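Local atomic coordinates of pseudopodium-enriched atypical kinase 1 (Homo sapiens, PDB entry 6BHC), a protein that is a pseudokinase with a kinase-like fold and an unusual catalytic cleft, which dimerises by a novel mode and probably serves signalling as a scaffold rather than an enzyme. Residues A[17-20]-A[21-25]; A[380-383]-A[384-388]; A[404-407]-A[408-411]; A[412-415]-A[416-420]. The protein carries 1 engineered substitution. All coordinates share one frame; numbering follows the deposited sequence.

Contact 1: A[17-20]-A[21-25]; sequences VGKI and RSLHT
Leu23 packs on Lys19 one turn earlier in helix 16-39, and Val17 with Arg21 and Ile20 with His24 repeat the same i to i+4 spacing of an alpha-helix. The lysine meets the leucine with its hydrocarbon chain: Lys19 CE lies 3.9 Å from Leu23 CD1, and the bend at chi2 (66°) leans the outer carbons toward the next turn. Leu23 CG also rests 3.4 Å from Lys19 O, the carbonyl that takes the hydrogen bond of Leu23 N. On another side, Val17 CG1 touches Arg21 NH1 at 3.4 Å, and Val17 O lies over one face of the guanidinium, near its rim. Ile20 and His24 point the same way, with Ile20 CG2 4.0 Å from His24 ND1. Beneath them His24 N gives Ile20 O a nearly straight bond (3.1 Å, 171°).

A salt bridge with Asp383 of helix 371-396 sets Arg21 in place. The helix is part of the dimer interface: Lys19, Ile20 and Leu23 pack on Ile384, Thr387 and Leu388 of the second subunit, and the His24 ring meets His24 of that subunit with the planes about 35° apart. Replacing Leu23 with alanine would probably open a gap beside Leu388 of the second subunit and let the Lys19 chain, deprived of its apolar support, turn more freely. Just beyond the last of these pairs, Arg21 O is gripped twice by one residue: Thr25 OG1 donates to it at 2.8 Å from the opposite face to Thr25 N.

Contact 2: A[380-383]-A[384-388]; sequences NWLD and IKRTL
Lys385 lays its CG over the face of the Trp381 indole, a close side-chain pairing in helix 371-396. The CG sits 3.5 Å from the centroid of the six-membered ring of Trp381, 17° off the ring normal, a CH-pi contact one helical turn apart. CG of Trp381 lies opposite the backbone nitrogen (chi1 -179°), which sets the indole face beneath the lysine chain, whose bends at chi2 and chi3 keep its CE 3.8 Å from Trp381 CZ2. Substituting alanine for Trp381 takes away this platform and would probably free the Lys385 methylenes to swing, while leaving a gap beside Leu423 of helix 420-430.

Leu382 makes a more ordinary contact, its CD2 lying over one face of the Arg386 guanidinium, 4.1 Å from Arg386 CZ. At Thr387 the grip is polar, since OG1 donates to Asp383 O at 2.7 Å and the amide of the same residue reaches that oxygen from the opposite face.

The looser side is that of Asp383 and Arg386. Asp383 OD1 and Arg386 NH1 stay 4.2 Å apart, beyond a salt bridge, and a water fills in, donating to Asp383 OD1 at 2.5 Å and accepting from Arg386 NH1 at 2.7 Å in the guanidinium plane. Both groups have firmer partners: Gln379 of the same helix and Arg21 hold Asp383, and the carbonyl of Leu415 takes Arg386 NE. The two opposite charges therefore probably steady each other through the water and their field, while their direct bonds to Arg21 and to the Leu415 carbonyl join this helix to two others.

Contact 3: A[404-407]-A[408-411]; sequences ISLE and DWLC
Ser405 OG stands between its backbone nitrogen and carbonyl carbon (chi1 70°), while Asp408 CG lies anti to its carbonyl carbon (chi1 -60°); the two torsions turn each side chain back onto the other residue's amide. The result is a capping box at the start of helix 406-417, with Ser405 as N-cap. Its firmer half is the bond from Ser405 N to Asp408 OD2 (3.2 Å, 161°), which meets the oxygen from above the carboxylate plane. The return bond from Asp408 N to Ser405 OG is weak, at 3.4 Å. Ser405 O also receives Asp408 N and Trp409 N weakly, so firm i to i+4 bonding starts one residue later, where Leu410 N donates to Leu406 O at 3.1 Å and Cys411 N to Glu407 O at 2.9 Å. A carboxylate at this helix end would probably be favoured by the first-turn amides and by Lys392 and Lys396, against which Asp408 packs.

Apolar groups flank the box. Leu406 CD1 reaches Trp409 CE3 at 3.7 Å, coming at the indole neither squarely over its face nor at its edge, and Leu406 CG lies 4.2 Å from Leu410 CD1. Ile404 CG2 adds a contact of 4.0 Å with Asp408 CB just ahead of the helix.

The first turn is wedged between several helices. Trp409 stacks on Phe39 of helix 16-39 and meets Phe115 edge-to-face, while Glu407 reaches across to helix 173-194 in a salt bridge with Arg178, and Ile404 packs on Phe393 of helix 371-396.

Contact 4: A[412-415]-A[416-420]; sequences AQYL and AFATT
Ala416 joins Ala412 by an i to i+4 bond near the end of helix 406-417, its N donating to Ala412 O at 3.0 Å. Its methyl carbon, Ala416 CB, also presses to 3.1 Å from Ala412 O, and the residue packs on Leu28 and Lys29 of helix 16-39.

At Phe417 the helix begins to fray. The amide is shared between two weak bonds, from Phe417 N to Gln413 O at 3.5 Å and to Tyr414 O at 3.4 Å, as its phi opens to -107°. With CG anti to the carbonyl carbon (chi1 -67°), the ring is brought edge-on to the preceding turn: Phe417 CD1 approaches Gln413 O at 3.4 Å, with the oxygen in the plane of the ring.

Ala418 ends the helical path, its psi of 146° turning the chain outward, yet its N still donates to Tyr414 O at 3.0 Å. Ala418 CB points back at the helix and lies 4.1 Å from Tyr414 CE1, an apolar touch at a slant to the phenol ring, whose other neighbours include Trp355 and Pro357. Thr419 then serves as the N-cap of helix 420-430, its side chain capping a backbone N just beyond, and Thr420 opens that helix.

The chemistry is that of a helix C-terminus, where carbonyls run short of main-chain donors and the helix dipole presents its negative end. Here Tyr414 O gathers two amides, one of them weakly, whereas Leu415 O is satisfied by Arg386 of helix 371-396, whose positive charge probably suits this end of the helix.

How the contacts relate
All four contacts are local, along a helix or at its ends, so none closes a long loop, and they follow one another in series without nesting or crossing. Contact 1, in helix 16-39, lies near the N terminus, some 355 residues before contact 2. Contact 2, in helix 371-396, returns to it through the Arg21–Asp383 salt bridge, and both face the second subunit. Contacts 3 and 4 are successive halves of helix 406-417. Contact 3 is apart from contact 1, nearest atoms about 10 Å away, whereas contact 4 meets contact 2 at Arg386 and contact 1 where Thr25 packs on Ala416. Three helices from opposite ends of the sequence are thus bound into one bundle.

Contact 1: A[17-20]-A[21-25]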
loop_
_atom_site.group_PDB
_atom_site.type_symbol
_atom_site.label_atom_id
_atom_site.label_comp_id
_atom_site.label_asym_id
_atom_site.label_seq_id
_atom_site.Cartn_x
_atom_site.Cartn_y
_atom_site.Cartn_z
ATOM N N VAL A 17 -5.241 23.087 4.554
ATOM C CA VAL A 17 -6.249 22.140 4.082
ATOM C C VAL A 17 -6.157 21.968 2.571
ATOM O O VAL A 17 -6.370 20.871 2.042
ATOM C CB VAL A 17 -7.654 22.600 4.515
ATOM C CG1 VAL A 17 -8.695 21.550 4.152
ATOM C CG2 VAL A 17 -7.681 22.895 6.008
ATOM N N GLY A 18 -5.830 23.044 1.853
ATOM C CA GLY A 18 -5.672 22.940 0.412
ATOM C C GLY A 18 -4.451 22.143 0.004
ATOM O O GLY A 18 -4.462 21.473 -1.033
ATOM N N LYS A 19 -3.386 22.200 0.808
ATOM C CA LYS A 19 -2.178 21.436 0.509
ATOM C C LYS A 19 -2.432 19.937 0.619
ATOM O O LYS A 19 -2.069 19.168 -0.280
ATOM C CB LYS A 19 -1.051 21.866 1.449
ATOM C CG LYS A 19 0.172 20.968 1.423
ATOM C CD LYS A 19 0.888 21.026 0.084
ATOM C CE LYS A 19 2.156 20.187 0.114
ATOM N NZ LYS A 19 2.915 20.267 -1.164
ATOM N N ILE A 20 -3.054 19.504 1.717
ATOM C CA ILE A 20 -3.363 18.086 1.894
ATOM C C ILE A 20 -4.357 17.623 0.837
ATOM O O ILE A 20 -4.293 16.485 0.356
ATOM C CB ILE A 20 -3.889 17.833 3.319
ATOM C CG1 ILE A 20 -2.833 18.235 4.350
ATOM C CG2 ILE A 20 -4.296 16.376 3.497
ATOM C CD1 ILE A 20 -3.255 17.990 5.776
ATOM N N ARG A 21 -5.290 18.499 0.458
ATOM C CA ARG A 21 -6.236 18.166 -0.598
ATOM C C ARG A 21 -5.522 17.946 -1.926
ATOM O O ARG A 21 -5.883 17.047 -2.694
ATOM C CB ARG A 21 -7.279 19.275 -0.716
ATOM C CG ARG A 21 -8.366 19.041 -1.746
ATOM C CD ARG A 21 -9.373 20.171 -1.672
ATOM N NE ARG A 21 -9.888 20.322 -0.314
ATOM C CZ ARG A 21 -10.284 21.474 0.215
ATOM N NH1 ARG A 21 -10.739 21.510 1.461
ATOM N NH2 ARG A 21 -10.216 22.592 -0.495
ATOM N N SER A 22 -4.500 18.757 -2.211
ATOM C CA SER A 22 -3.744 18.585 -3.444
ATOM C C SER A 22 -2.876 17.334 -3.402
ATOM O O SER A 22 -2.690 16.677 -4.433
ATOM C CB SER A 22 -2.885 19.823 -3.709
ATOM O OG SER A 22 -2.143 19.684 -4.909
ATOM N N LEU A 23 -2.337 16.992 -2.228
ATOM C CA LEU A 23 -1.503 15.800 -2.110
ATOM C C LEU A 23 -2.311 14.535 -2.370
ATOM O O LEU A 23 -1.878 13.654 -3.120
ATOM C CB LEU A 23 -0.852 15.747 -0.728
ATOM C CG LEU A 23 0.282 16.735 -0.456
ATOM C CD1 LEU A 23 0.723 16.650 0.994
ATOM C CD2 LEU A 23 1.452 16.472 -1.391
ATOM N N HIS A 24 -3.489 14.426 -1.751
ATOM C CA HIS A 24 -4.327 13.251 -1.963
ATOM C C HIS A 24 -4.774 13.148 -3.414
ATOM O O HIS A 24 -4.778 12.056 -3.994
ATOM C CB HIS A 24 -5.539 13.293 -1.034
ATOM C CG HIS A 24 -5.274 12.736 0.330
ATOM N ND1 HIS A 24 -5.858 13.246 1.469
ATOM C CD2 HIS A 24 -4.493 11.707 0.734
ATOM C CE1 HIS A 24 -5.442 12.558 2.519
ATOM N NE2 HIS A 24 -4.614 11.619 2.100
ATOM N N THR A 25 -5.146 14.278 -4.017
ATOM C CA THR A 25 -5.626 14.263 -5.395
ATOM C C THR A 25 -4.527 13.828 -6.356
ATOM O O THR A 25 -4.744 12.972 -7.220
ATOM C CB THR A 25 -6.165 15.644 -5.771
ATOM O OG1 THR A 25 -7.275 15.969 -4.924
ATOM C CG2 THR A 25 -6.619 15.666 -7.220
#

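Contact 2: A[380-383]-A[384-388]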
loop_
_atom_site.group_PDB
_atom_site.type_symbol
_atom_site.label_atom_id
_atom_site.label_comp_id
_atom_site.label_asym_id
_atom_site.label_seq_id
_atom_site.Cartn_x
_atom_site.Cartn_y
_atom_site.Cartn_z
ATOM N N ASN A 380 -16.173 18.409 1.648
ATOM C CA ASN A 380 -15.931 17.593 2.834
ATOM C C ASN A 380 -16.124 16.115 2.527
ATOM O O ASN A 380 -15.350 15.270 2.993
ATOM C CB ASN A 380 -16.850 18.029 3.975
ATOM C CG ASN A 380 -16.550 19.432 4.463
ATOM O OD1 ASN A 380 -15.478 19.979 4.201
ATOM N ND2 ASN A 380 -17.497 20.023 5.182
ATOM N N TRP A 381 -17.150 15.785 1.739
ATOM C CA TRP A 381 -17.358 14.396 1.344
ATOM C C TRP A 381 -16.178 13.872 0.532
ATOM O O TRP A 381 -15.733 12.737 0.734
ATOM C CB TRP A 381 -18.659 14.264 0.551
ATOM C CG TRP A 381 -18.964 12.858 0.132
ATOM C CD1 TRP A 381 -19.720 11.947 0.811
ATOM C CD2 TRP A 381 -18.515 12.200 -1.058
ATOM N NE1 TRP A 381 -19.773 10.763 0.113
ATOM C CE2 TRP A 381 -19.040 10.894 -1.037
ATOM C CE3 TRP A 381 -17.721 12.590 -2.142
ATOM C CZ2 TRP A 381 -18.794 9.975 -2.054
ATOM C CZ3 TRP A 381 -17.479 11.677 -3.150
ATOM C CH2 TRP A 381 -18.013 10.384 -3.099
ATOM N N LEU A 382 -15.653 14.691 -0.383
ATOM C CA LEU A 382 -14.512 14.274 -1.195
ATOM C C LEU A 382 -13.277 14.036 -0.334
ATOM O O LEU A 382 -12.574 13.032 -0.499
ATOM C CB LEU A 382 -14.218 15.323 -2.267
ATOM C CG LEU A 382 -14.955 15.182 -3.597
ATOM C CD1 LEU A 382 -14.669 16.376 -4.494
ATOM C CD2 LEU A 382 -14.555 13.887 -4.284
ATOM N N ASP A 383 -12.994 14.959 0.587
ATOM C CA ASP A 383 -11.790 14.842 1.405
ATOM C C ASP A 383 -11.824 13.589 2.271
ATOM O O ASP A 383 -10.799 12.921 2.451
ATOM C CB ASP A 383 -11.623 16.094 2.268
ATOM C CG ASP A 383 -11.432 17.353 1.439
ATOM O OD1 ASP A 383 -10.957 17.242 0.288
ATOM O OD2 ASP A 383 -11.752 18.453 1.937
ATOM N N ILE A 384 -12.998 13.245 2.805
ATOM C CA ILE A 384 -13.116 12.055 3.641
ATOM C C ILE A 384 -12.986 10.791 2.801
ATOM O O ILE A 384 -12.281 9.848 3.180
ATOM C CB ILE A 384 -14.442 12.084 4.422
ATOM C CG1 ILE A 384 -14.444 13.244 5.420
ATOM C CG2 ILE A 384 -14.680 10.760 5.131
ATOM C CD1 ILE A 384 -15.719 13.352 6.230
ATOM N N LYS A 385 -13.659 10.749 1.647
ATOM C CA LYS A 385 -13.604 9.561 0.801
ATOM C C LYS A 385 -12.204 9.338 0.242
ATOM O O LYS A 385 -11.749 8.194 0.138
ATOM C CB LYS A 385 -14.623 9.671 -0.332
ATOM C CG LYS A 385 -16.068 9.584 0.130
ATOM C CD LYS A 385 -16.458 8.159 0.494
ATOM C CE LYS A 385 -16.458 7.262 -0.735
ATOM N NZ LYS A 385 -16.931 5.883 -0.429
ATOM N N ARG A 386 -11.506 10.417 -0.124
ATOM C CA ARG A 386 -10.135 10.272 -0.602
ATOM C C ARG A 386 -9.225 9.751 0.502
ATOM O O ARG A 386 -8.316 8.952 0.245
ATOM C CB ARG A 386 -9.614 11.606 -1.138
ATOM C CG ARG A 386 -10.260 12.057 -2.435
ATOM C CD ARG A 386 -9.441 13.160 -3.084
ATOM N NE ARG A 386 -10.005 13.596 -4.357
ATOM C CZ ARG A 386 -10.584 14.776 -4.553
ATOM N NH1 ARG A 386 -10.670 15.648 -3.558
ATOM N NH2 ARG A 386 -11.068 15.089 -5.747
ATOM N N THR A 387 -9.456 10.194 1.740
ATOM C CA THR A 387 -8.665 9.706 2.864
ATOM C C THR A 387 -8.919 8.225 3.113
ATOM O O THR A 387 -7.977 7.454 3.329
ATOM C CB THR A 387 -8.978 10.524 4.117
ATOM O OG1 THR A 387 -8.691 11.907 3.869
ATOM C CG2 THR A 387 -8.148 10.044 5.297
ATOM N N LEU A 388 -10.187 7.808 3.076
ATOM C CA LEU A 388 -10.519 6.404 3.297
ATOM C C LEU A 388 -9.895 5.514 2.228
ATOM O O LEU A 388 -9.308 4.471 2.539
ATOM C CB LEU A 388 -12.037 6.226 3.329
ATOM C CG LEU A 388 -12.749 6.843 4.533
ATOM C CD1 LEU A 388 -14.258 6.730 4.384
ATOM C CD2 LEU A 388 -12.282 6.176 5.815
HETATM O O HOH W 1 -9.414 15.939 -1.198
#

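Contact 3: A[404-407]-A[408-411]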
loop_
_atom_site.group_PDB
_atom_site.type_symbol
_atom_site.label_atom_id
_atom_site.label_comp_id
_atom_site.label_asym_id
_atom_site.label_seq_id
_atom_site.Cartn_x
_atom_site.Cartn_y
_atom_site.Cartn_z
ATOM N N ILE A 404 -4.958 -5.977 -5.990
ATOM C CA ILE A 404 -5.790 -4.848 -6.388
ATOM C C ILE A 404 -6.872 -5.365 -7.324
ATOM O O ILE A 404 -6.572 -5.920 -8.387
ATOM C CB ILE A 404 -4.958 -3.745 -7.059
ATOM C CG1 ILE A 404 -3.857 -3.263 -6.114
ATOM C CG2 ILE A 404 -5.849 -2.585 -7.477
ATOM C CD1 ILE A 404 -4.380 -2.623 -4.847
ATOM N N SER A 405 -8.127 -5.185 -6.931
ATOM C CA SER A 405 -9.250 -5.625 -7.742
ATOM C C SER A 405 -9.612 -4.557 -8.770
ATOM O O SER A 405 -9.162 -3.410 -8.707
ATOM C CB SER A 405 -10.457 -5.943 -6.861
ATOM O OG SER A 405 -10.996 -4.759 -6.299
ATOM N N LEU A 406 -10.444 -4.956 -9.732
ATOM C CA LEU A 406 -10.888 -4.021 -10.760
ATOM C C LEU A 406 -11.689 -2.876 -10.154
ATOM O O LEU A 406 -11.566 -1.724 -10.588
ATOM C CB LEU A 406 -11.712 -4.760 -11.813
ATOM C CG LEU A 406 -12.346 -3.907 -12.911
ATOM C CD1 LEU A 406 -11.280 -3.139 -13.673
ATOM C CD2 LEU A 406 -13.163 -4.779 -13.850
ATOM N N GLU A 407 -12.504 -3.170 -9.138
ATOM C CA GLU A 407 -13.313 -2.128 -8.516
ATOM C C GLU A 407 -12.451 -1.108 -7.780
ATOM O O GLU A 407 -12.810 0.074 -7.722
ATOM C CB GLU A 407 -14.333 -2.751 -7.562
ATOM C CG GLU A 407 -15.398 -1.777 -7.082
ATOM C CD GLU A 407 -16.450 -2.436 -6.215
ATOM O OE1 GLU A 407 -16.972 -1.764 -5.301
ATOM O OE2 GLU A 407 -16.756 -3.625 -6.445
ATOM N N ASP A 408 -11.318 -1.538 -7.217
ATOM C CA ASP A 408 -10.424 -0.597 -6.549
ATOM C C ASP A 408 -9.847 0.406 -7.537
ATOM O O ASP A 408 -9.755 1.604 -7.239
ATOM C CB ASP A 408 -9.299 -1.350 -5.840
ATOM C CG ASP A 408 -9.810 -2.317 -4.794
ATOM O OD1 ASP A 408 -10.900 -2.070 -4.234
ATOM O OD2 ASP A 408 -9.118 -3.323 -4.529
ATOM N N TRP A 409 -9.444 -0.067 -8.717
ATOM C CA TRP A 409 -8.942 0.830 -9.750
ATOM C C TRP A 409 -10.012 1.832 -10.170
ATOM O O TRP A 409 -9.762 3.042 -10.217
ATOM C CB TRP A 409 -8.455 0.011 -10.946
ATOM C CG TRP A 409 -8.049 0.816 -12.144
ATOM C CD1 TRP A 409 -7.622 2.114 -12.164
ATOM C CD2 TRP A 409 -8.036 0.369 -13.505
ATOM N NE1 TRP A 409 -7.345 2.502 -13.452
ATOM C CE2 TRP A 409 -7.592 1.449 -14.295
ATOM C CE3 TRP A 409 -8.358 -0.838 -14.132
ATOM C CZ2 TRP A 409 -7.461 1.355 -15.679
ATOM C CZ3 TRP A 409 -8.226 -0.929 -15.505
ATOM C CH2 TRP A 409 -7.780 0.160 -16.263
ATOM N N LEU A 410 -11.219 1.343 -10.466
ATOM C CA LEU A 410 -12.291 2.232 -10.906
ATOM C C LEU A 410 -12.653 3.243 -9.824
ATOM O O LEU A 410 -12.959 4.403 -10.126
ATOM C CB LEU A 410 -13.514 1.411 -11.314
ATOM C CG LEU A 410 -13.278 0.372 -12.415
ATOM C CD1 LEU A 410 -14.553 -0.396 -12.736
ATOM C CD2 LEU A 410 -12.718 1.029 -13.667
ATOM N N CYS A 411 -12.621 2.825 -8.556
ATOM C CA CYS A 411 -12.903 3.757 -7.470
ATOM C C CYS A 411 -11.823 4.827 -7.371
ATOM O O CYS A 411 -12.124 5.999 -7.116
ATOM C CB CYS A 411 -13.036 3.002 -6.148
ATOM S SG CYS A 411 -13.476 4.044 -4.737
#

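Contact 4: A[412-415]-A[416-420]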
loop_
_atom_site.group_PDB
_atom_site.type_symbol
_atom_site.label_atom_id
_atom_site.label_comp_id
_atom_site.label_asym_id
_atom_site.label_seq_id
_atom_site.Cartn_x
_atom_site.Cartn_y
_atom_site.Cartn_z
ATOM N N ALA A 412 -10.560 4.442 -7.574
ATOM C CA ALA A 412 -9.484 5.426 -7.585
ATOM C C ALA A 412 -9.638 6.401 -8.746
ATOM O O ALA A 412 -9.357 7.594 -8.596
ATOM C CB ALA A 412 -8.126 4.725 -7.648
ATOM N N GLN A 413 -10.078 5.912 -9.911
ATOM C CA GLN A 413 -10.322 6.804 -11.043
ATOM C C GLN A 413 -11.368 7.852 -10.698
ATOM O O GLN A 413 -11.230 9.026 -11.057
ATOM C CB GLN A 413 -10.774 6.007 -12.266
ATOM C CG GLN A 413 -9.686 5.228 -12.976
ATOM C CD GLN A 413 -10.151 4.687 -14.318
ATOM O OE1 GLN A 413 -9.387 4.048 -15.041
ATOM N NE2 GLN A 413 -11.410 4.944 -14.656
ATOM N N TYR A 414 -12.425 7.439 -9.999
ATOM C CA TYR A 414 -13.512 8.347 -9.663
ATOM C C TYR A 414 -13.037 9.456 -8.731
ATOM O O TYR A 414 -13.162 10.645 -9.043
ATOM C CB TYR A 414 -14.653 7.546 -9.041
ATOM C CG TYR A 414 -15.823 8.357 -8.544
ATOM C CD1 TYR A 414 -16.272 9.477 -9.237
ATOM C CD2 TYR A 414 -16.501 7.982 -7.394
ATOM C CE1 TYR A 414 -17.354 10.207 -8.781
ATOM C CE2 TYR A 414 -17.580 8.701 -6.934
ATOM C CZ TYR A 414 -18.003 9.809 -7.628
ATOM O OH TYR A 414 -19.085 10.517 -7.159
ATOM N N LEU A 415 -12.469 9.081 -7.582
ATOM C CA LEU A 415 -12.107 10.075 -6.575
ATOM C C LEU A 415 -10.937 10.946 -7.015
ATOM O O LEU A 415 -10.815 12.088 -6.557
ATOM C CB LEU A 415 -11.781 9.384 -5.253
ATOM C CG LEU A 415 -12.939 8.594 -4.640
ATOM C CD1 LEU A 415 -12.555 8.041 -3.279
ATOM C CD2 LEU A 415 -14.181 9.466 -4.542
ATOM N N ALA A 416 -10.072 10.438 -7.896
ATOM C CA ALA A 416 -8.902 11.212 -8.301
ATOM C C ALA A 416 -9.289 12.387 -9.191
ATOM O O ALA A 416 -8.696 13.468 -9.093
ATOM C CB ALA A 416 -7.895 10.314 -9.017
ATOM N N PHE A 417 -10.280 12.197 -10.062
ATOM C CA PHE A 417 -10.645 13.205 -11.046
ATOM C C PHE A 417 -11.953 13.920 -10.742
ATOM O O PHE A 417 -12.298 14.867 -11.456
ATOM C CB PHE A 417 -10.725 12.572 -12.443
ATOM C CG PHE A 417 -9.400 12.109 -12.970
ATOM C CD1 PHE A 417 -8.926 10.840 -12.681
ATOM C CD2 PHE A 417 -8.622 12.949 -13.749
ATOM C CE1 PHE A 417 -7.702 10.415 -13.163
ATOM C CE2 PHE A 417 -7.398 12.532 -14.234
ATOM C CZ PHE A 417 -6.936 11.263 -13.941
ATOM N N ALA A 418 -12.686 13.501 -9.715
ATOM C CA ALA A 418 -13.919 14.186 -9.361
ATOM C C ALA A 418 -13.618 15.522 -8.690
ATOM O O ALA A 418 -12.621 15.677 -7.980
ATOM C CB ALA A 418 -14.771 13.315 -8.435
ATOM N N THR A 419 -14.488 16.497 -8.937
ATOM C CA THR A 419 -14.410 17.809 -8.311
ATOM C C THR A 419 -15.770 18.152 -7.724
ATOM O O THR A 419 -16.772 17.481 -7.986
ATOM C CB THR A 419 -13.987 18.901 -9.306
ATOM O OG1 THR A 419 -15.024 19.087 -10.279
ATOM C CG2 THR A 419 -12.690 18.522 -10.014
ATOM N N THR A 420 -15.800 19.217 -6.921
ATOM C CA THR A 420 -17.074 19.680 -6.383
ATOM C C THR A 420 -18.015 20.121 -7.496
ATOM O O THR A 420 -19.233 19.952 -7.381
ATOM C CB THR A 420 -16.850 20.820 -5.390
ATOM O OG1 THR A 420 -16.220 21.922 -6.054
ATOM C CG2 THR A 420 -15.969 20.357 -4.237
#